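Local atomic coordinates of geranyltranstransferase (IspA) (Helicobacter pylori, PDB entry 3Q1O), a protein that probably acts as a magnesium-dependent prenyltransferase of the FPP/GGPP synthase family, joining isoprenoid diphosphates into longer chains. Residues A46-V51 with I90-T95; V51-K56 with R113-L118. All blocks are in the same frame, centred on the assembly; numbering follows the deposited sequence.

Contact 1 (A46-V51 with I90-T95). With DMA (dimethylallyl diphosphate), chain F.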
loop_
_atom_site.group_PDB
_atom_site.type_symbol
_atom_site.label_atom_id
_atom_site.label_comp_id
_atom_site.label_asym_id
_atom_site.label_seq_id
_atom_site.Cartn_x
_atom_site.Cartn_y
_atom_site.Cartn_z
ATOM N N ALA A 46 -5.035 16.296 -7.075
ATOM C CA ALA A 46 -5.992 15.208 -6.903
ATOM C C ALA A 46 -5.536 14.143 -5.900
ATOM O O ALA A 46 -6.362 13.438 -5.321
ATOM C CB ALA A 46 -6.285 14.572 -8.241
ATOM N N PHE A 47 -4.223 14.045 -5.708
ATOM C CA PHE A 47 -3.630 13.085 -4.798
ATOM C C PHE A 47 -4.102 13.281 -3.361
ATOM O O PHE A 47 -4.516 12.321 -2.703
ATOM C CB PHE A 47 -2.102 13.155 -4.884
ATOM C CG PHE A 47 -1.392 12.435 -3.771
ATOM C CD1 PHE A 47 -1.399 11.044 -3.704
ATOM C CD2 PHE A 47 -0.706 13.151 -2.791
ATOM C CE1 PHE A 47 -0.735 10.374 -2.674
ATOM C CE2 PHE A 47 -0.042 12.493 -1.761
ATOM C CZ PHE A 47 -0.050 11.100 -1.705
ATOM N N PHE A 48 -4.045 14.516 -2.880
ATOM C CA PHE A 48 -4.384 14.800 -1.489
ATOM C C PHE A 48 -5.782 15.395 -1.332
ATOM O O PHE A 48 -6.221 15.677 -0.213
ATOM C CB PHE A 48 -3.344 15.736 -0.876
ATOM C CG PHE A 48 -3.059 15.462 0.568
ATOM C CD1 PHE A 48 -2.579 14.215 0.970
ATOM C CD2 PHE A 48 -3.254 16.449 1.527
ATOM C CE1 PHE A 48 -2.302 13.954 2.300
ATOM C CE2 PHE A 48 -2.977 16.199 2.868
ATOM C CZ PHE A 48 -2.500 14.948 3.254
ATOM N N GLU A 49 -6.469 15.578 -2.456
ATOM C CA GLU A 49 -7.786 16.207 -2.494
ATOM C C GLU A 49 -8.783 15.564 -1.523
ATOM O O GLU A 49 -9.388 16.280 -0.713
ATOM C CB GLU A 49 -8.341 16.189 -3.923
ATOM C CG GLU A 49 -9.549 17.086 -4.144
ATOM C CD GLU A 49 -9.979 17.142 -5.602
ATOM O OE1 GLU A 49 -9.104 17.189 -6.490
ATOM O OE2 GLU A 49 -11.196 17.142 -5.863
ATOM N N MET A 50 -8.924 14.232 -1.579
ATOM C CA MET A 50 -9.897 13.517 -0.732
ATOM C C MET A 50 -9.607 13.584 0.765
ATOM O O MET A 50 -10.534 13.566 1.576
ATOM C CB MET A 50 -10.113 12.063 -1.178
ATOM C CG MET A 50 -11.429 11.837 -1.937
ATOM S SD MET A 50 -12.916 12.180 -0.956
ATOM C CE MET A 50 -13.969 12.820 -2.240
ATOM N N VAL A 51 -8.329 13.677 1.117
ATOM C CA VAL A 51 -7.917 13.869 2.507
ATOM C C VAL A 51 -8.372 15.239 2.979
ATOM O O VAL A 51 -8.969 15.370 4.046
ATOM C CB VAL A 51 -6.383 13.758 2.664
ATOM C CG1 VAL A 51 -5.987 13.878 4.110
ATOM C CG2 VAL A 51 -5.882 12.436 2.095
ATOM N N ILE A 90 -2.469 7.005 9.138
ATOM C CA ILE A 90 -3.719 6.301 9.420
ATOM C C ILE A 90 -4.846 6.888 8.575
ATOM O O ILE A 90 -5.643 6.149 7.969
ATOM C CB ILE A 90 -4.080 6.363 10.933
ATOM C CG1 ILE A 90 -2.996 5.692 11.780
ATOM C CG2 ILE A 90 -5.400 5.680 11.212
ATOM C CD1 ILE A 90 -3.123 5.980 13.260
ATOM N N GLU A 91 -4.887 8.219 8.517
ATOM C CA GLU A 91 -5.901 8.922 7.746
ATOM C C GLU A 91 -5.746 8.709 6.238
ATOM O O GLU A 91 -6.743 8.568 5.521
ATOM C CB GLU A 91 -5.913 10.413 8.105
ATOM C CG GLU A 91 -7.071 11.226 7.504
ATOM C CD GLU A 91 -8.454 10.794 7.993
ATOM O OE1 GLU A 91 -8.560 10.074 9.010
ATOM O OE2 GLU A 91 -9.449 11.195 7.354
ATOM N N CYS A 92 -4.508 8.659 5.760
ATOM C CA CYS A 92 -4.267 8.365 4.349
ATOM C C CYS A 92 -4.764 6.982 3.954
ATOM O O CYS A 92 -5.470 6.845 2.951
ATOM C CB CYS A 92 -2.791 8.522 3.995
ATOM S SG CYS A 92 -2.288 10.231 3.935
ATOM N N LEU A 93 -4.417 5.971 4.752
ATOM C CA LEU A 93 -4.889 4.610 4.501
ATOM C C LEU A 93 -6.407 4.526 4.562
ATOM O O LEU A 93 -7.020 3.891 3.712
ATOM C CB LEU A 93 -4.254 3.595 5.460
ATOM C CG LEU A 93 -4.401 2.142 4.992
ATOM C CD1 LEU A 93 -3.159 1.685 4.264
ATOM C CD2 LEU A 93 -4.673 1.225 6.151
ATOM N N HIS A 94 -7.005 5.179 5.555
ATOM C CA HIS A 94 -8.458 5.272 5.643
ATOM C C HIS A 94 -9.068 5.945 4.397
ATOM O O HIS A 94 -10.002 5.409 3.800
ATOM C CB HIS A 94 -8.881 5.985 6.932
ATOM C CG HIS A 94 -10.347 6.272 7.001
ATOM N ND1 HIS A 94 -11.305 5.288 6.878
ATOM C CD2 HIS A 94 -11.019 7.435 7.170
ATOM C CE1 HIS A 94 -12.506 5.834 6.957
ATOM N NE2 HIS A 94 -12.360 7.134 7.135
ATOM N N THR A 95 -8.508 7.086 3.994
ATOM C CA THR A 95 -8.945 7.805 2.793
ATOM C C THR A 95 -8.815 6.967 1.510
ATOM O O THR A 95 -9.723 6.967 0.671
ATOM C CB THR A 95 -8.183 9.136 2.625
ATOM O OG1 THR A 95 -8.323 9.926 3.814
ATOM C CG2 THR A 95 -8.719 9.917 1.457
HETATM C C1 DMA F . -16.450 5.899 6.665
HETATM O O1 DMA F . -15.688 6.423 7.757
HETATM C C2 DMA F . -15.908 4.491 6.644
HETATM C C3 DMA F . -16.464 3.496 7.353
HETATM C C4 DMA F . -17.714 3.692 8.166
HETATM C C5 DMA F . -15.819 2.139 7.301
HETATM P PA DMA F . -16.004 7.764 8.565
HETATM O O1A DMA F . -14.889 7.953 9.567
HETATM O O2A DMA F . -17.443 7.714 9.029
HETATM O O3A DMA F . -15.877 8.874 7.399
HETATM P PB DMA F . -14.849 10.113 7.456
HETATM O O1B DMA F . -15.214 10.863 6.197
HETATM O O2B DMA F . -15.133 10.834 8.757
HETATM O O3B DMA F . -13.486 9.474 7.428
#
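A chi1 of -55° at Thr-95 sets OG1 opposite the carbonyl carbon and swings CG2 toward helix 43-52, while the hydroxyl turns back along its own helix; Val-51, its CG1 anti to the backbone N, brings CG2 up to that methyl. This is a helix-helix crossing in the all-helical isoprenoid synthase fold: the segment axes run almost perpendicular, at 97°, and approach to 9.9 Å. The two side chains also cross at about a right angle, CG2 of Val-51 lying 3.8 Å from CG2 of Thr-95. The threonine methyl reaches further, to CB of Met-50 at 3.7 Å, before the methionine chain bends away. Alongside, Cys-92 makes a sulfur-aromatic contact with Phe-48, its SG beside the ring edge at 4.1 Å from CE1, while CB of Val-51 sits over the centre of one face of that ring. The contact is buried, and OG1 of Thr-95 is satisfied twice, by Glu-91 O and by NH1 of Arg-113. It donates to Glu-91 O over 2.7 Å, from above the carbonyl plane, and Thr-95 N reaches the same oxygen from the opposite face. The carboxylate of Glu-91 is engaged chiefly by Arg-57, which probably keeps it charged. His-94, directly before Thr-95 in the chain, faces the ligand pocket instead: helix 58-70, through Arg-59, and helix 185-211, through Leu-199, pack against it. Its imidazole presents an edge to dimethylallyl diphosphate, and NE2 donates to O3B of the terminal phosphate over 2.6 Å, with an N-H...O angle of 144°.

Contact 2 (V51-K56 with R113-L118); sequences VLNGGK and RNHPTL. With DMA (dimethylallyl diphosphate), chain F.
Asn-53 lays its carboxamide flat on one face of the His-115 ring, the two planes only 7° apart, with ND2 of Asn-53 3.6 Å above the ring plane and over its centre. This amide-on-imidazole stack joins the turn after helix 43-52, a Gly-Gly-Lys diphosphate-binding loop of the polyprenyl synthase family, to the short hairpin of strands 111-112 and 115-116. The ring is fixed in its rotation by a nearly straight bond from ND1 of His-115 to O of Arg-113 (3.0 Å, 165°), made close to the ring plane, and CB of His-115 touches OD1 of Asn-53 at 3.4 Å. Deeper in, Arg-113 is closely packed. Its chain runs extended from CG to NE across Gly-54, whose carbonyl O lies over one face of the guanidinium, 2.9 Å above the plane and toward its rim. CA of Val-51 meets the group at its edge. Gly-54 and Gly-55 both have positive phi, and CA of Gly-55 lies 3.9 Å from NE of Arg-113. NH1 turns inward to O of Met-50. Looser and more exposed is the far end of the loop, where Lys-56 makes no contact with segment 113-118 and curls instead round the diphosphate. Its NZ reaches both phosphates through O2A and O2B, and its backbone N points almost straight at O2B (2.7 Å). On the buried side Arg-113 grips the terminal phosphate of dimethylallyl diphosphate twice, through NE to O1B and NH2 to O3B, each at 3.1 Å.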
loop_
_atom_site.group_PDB
_atom_site.type_symbol
_atom_site.label_atom_id
_atom_site.label_comp_id
_atom_site.label_asym_id
_atom_site.label_seq_id
_atom_site.Cartn_x
_atom_site.Cartn_y
_atom_site.Cartn_z
ATOM N N VAL A 51 -8.329 13.677 1.117
ATOM C CA VAL A 51 -7.917 13.869 2.507
ATOM C C VAL A 51 -8.372 15.239 2.979
ATOM O O VAL A 51 -8.969 15.370 4.046
ATOM C CB VAL A 51 -6.383 13.758 2.664
ATOM C CG1 VAL A 51 -5.987 13.878 4.110
ATOM C CG2 VAL A 51 -5.882 12.436 2.095
ATOM N N LEU A 52 -8.114 16.251 2.152
ATOM C CA LEU A 52 -8.435 17.635 2.478
ATOM C C LEU A 52 -9.930 17.921 2.483
ATOM O O LEU A 52 -10.372 18.832 3.172
ATOM C CB LEU A 52 -7.743 18.594 1.503
ATOM C CG LEU A 52 -6.229 18.784 1.576
ATOM C CD1 LEU A 52 -5.799 19.784 0.515
ATOM C CD2 LEU A 52 -5.781 19.250 2.947
ATOM N N ASN A 53 -10.696 17.142 1.719
ATOM C CA ASN A 53 -12.133 17.369 1.529
ATOM C C ASN A 53 -12.982 17.368 2.790
ATOM O O ASN A 53 -14.014 18.038 2.849
ATOM C CB ASN A 53 -12.711 16.364 0.539
ATOM C CG ASN A 53 -12.489 16.773 -0.899
ATOM O OD1 ASN A 53 -12.725 15.988 -1.816
ATOM N ND2 ASN A 53 -12.021 18.004 -1.107
ATOM N N GLY A 54 -12.550 16.614 3.793
ATOM C CA GLY A 54 -13.256 16.564 5.063
ATOM C C GLY A 54 -12.997 15.262 5.778
ATOM O O GLY A 54 -12.023 14.568 5.491
ATOM N N GLY A 55 -13.884 14.935 6.710
ATOM C CA GLY A 55 -13.770 13.732 7.513
ATOM C C GLY A 55 -13.785 14.115 8.973
ATOM O O GLY A 55 -13.367 15.214 9.329
ATOM N N LYS A 56 -14.266 13.209 9.819
ATOM C CA LYS A 56 -14.320 13.453 11.260
ATOM C C LYS A 56 -12.952 13.297 11.916
ATOM O O LYS A 56 -12.767 13.723 13.057
ATOM C CB LYS A 56 -15.311 12.506 11.940
ATOM C CG LYS A 56 -16.773 12.747 11.585
ATOM C CD LYS A 56 -17.693 11.706 12.231
ATOM C CE LYS A 56 -17.505 10.314 11.628
ATOM N NZ LYS A 56 -17.716 10.296 10.149
ATOM N N ARG A 113 -17.568 13.232 1.629
ATOM C CA ARG A 113 -17.035 14.340 2.432
ATOM C C ARG A 113 -17.469 15.701 1.857
ATOM O O ARG A 113 -16.673 16.645 1.789
ATOM C CB ARG A 113 -15.505 14.223 2.598
ATOM C CG ARG A 113 -15.044 12.966 3.348
ATOM C CD ARG A 113 -13.540 12.707 3.202
ATOM N NE ARG A 113 -13.050 11.734 4.188
ATOM C CZ ARG A 113 -11.768 11.477 4.455
ATOM N NH1 ARG A 113 -10.792 12.111 3.821
ATOM N NH2 ARG A 113 -11.454 10.576 5.369
ATOM N N ASN A 114 -18.742 15.754 1.440
ATOM C CA ASN A 114 -19.404 16.911 0.798
ATOM C C ASN A 114 -18.786 17.411 -0.517
ATOM O O ASN A 114 -18.906 18.586 -0.866
ATOM C CB ASN A 114 -19.620 18.062 1.797
ATOM C CG ASN A 114 -20.583 17.689 2.912
ATOM O OD1 ASN A 114 -21.797 17.596 2.700
ATOM N ND2 ASN A 114 -20.044 17.462 4.106
ATOM N N HIS A 115 -18.147 16.496 -1.244
ATOM C CA HIS A 115 -17.411 16.809 -2.466
ATOM C C HIS A 115 -17.559 15.665 -3.466
ATOM O O HIS A 115 -17.852 14.539 -3.061
ATOM C CB HIS A 115 -15.930 17.038 -2.143
ATOM C CG HIS A 115 -15.637 18.383 -1.554
ATOM N ND1 HIS A 115 -15.626 18.614 -0.194
ATOM C CD2 HIS A 115 -15.341 19.566 -2.139
ATOM C CE1 HIS A 115 -15.336 19.882 0.034
ATOM N NE2 HIS A 115 -15.156 20.482 -1.130
ATOM N N PRO A 116 -17.381 15.945 -4.776
ATOM C CA PRO A 116 -17.398 14.857 -5.765
ATOM C C PRO A 116 -16.271 13.850 -5.556
ATOM O O PRO A 116 -15.195 14.214 -5.077
ATOM C CB PRO A 116 -17.205 15.589 -7.093
ATOM C CG PRO A 116 -17.769 16.930 -6.848
ATOM C CD PRO A 116 -17.373 17.264 -5.439
ATOM N N THR A 117 -16.543 12.593 -5.891
ATOM C CA THR A 117 -15.550 11.529 -5.789
ATOM C C THR A 117 -14.572 11.619 -6.954
ATOM O O THR A 117 -14.904 12.165 -8.010
ATOM C CB THR A 117 -16.210 10.143 -5.781
ATOM O OG1 THR A 117 -17.144 10.057 -6.862
ATOM C CG2 THR A 117 -16.928 9.895 -4.453
ATOM N N LEU A 118 -13.377 11.064 -6.763
ATOM C CA LEU A 118 -12.288 11.212 -7.728
ATOM C C LEU A 118 -12.632 10.688 -9.112
ATOM O O LEU A 118 -12.214 11.271 -10.108
ATOM C CB LEU A 118 -10.995 10.572 -7.213
ATOM C CG LEU A 118 -10.393 11.211 -5.960
ATOM C CD1 LEU A 118 -9.133 10.486 -5.591
ATOM C CD2 LEU A 118 -10.122 12.714 -6.134
HETATM C C1 DMA F . -16.450 5.899 6.665
HETATM O O1 DMA F . -15.688 6.423 7.757
HETATM C C2 DMA F . -15.908 4.491 6.644
HETATM C C3 DMA F . -16.464 3.496 7.353
HETATM C C4 DMA F . -17.714 3.692 8.166
HETATM C C5 DMA F . -15.819 2.139 7.301
HETATM P PA DMA F . -16.004 7.764 8.565
HETATM O O1A DMA F . -14.889 7.953 9.567
HETATM O O2A DMA F . -17.443 7.714 9.029
HETATM O O3A DMA F . -15.877 8.874 7.399
HETATM P PB DMA F . -14.849 10.113 7.456
HETATM O O1B DMA F . -15.214 10.863 6.197
HETATM O O2B DMA F . -15.133 10.834 8.757
HETATM O O3B DMA F . -13.486 9.474 7.428
#

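Val-51 belongs to both contacts, whose centres are about 9 Å apart; both draw on helix 43-52. Arg-113 ties them together: its NH1 meets O of Met-50 at 2.7 Å, a probable hydrogen bond, and its NH2 forms a salt bridge with OE2 of Glu-91 at 2.9 Å. The helix crossing of contact 1 thus supplies second-shell partners to an arginine that contact 2 sets against the ligand. Both contacts converge on the terminal phosphate of one dimethylallyl diphosphate. The magnesium ion and the second bound dimethylallyl diphosphate lie further off, about 12 Å and about 9 Å from the side chain of Arg-113.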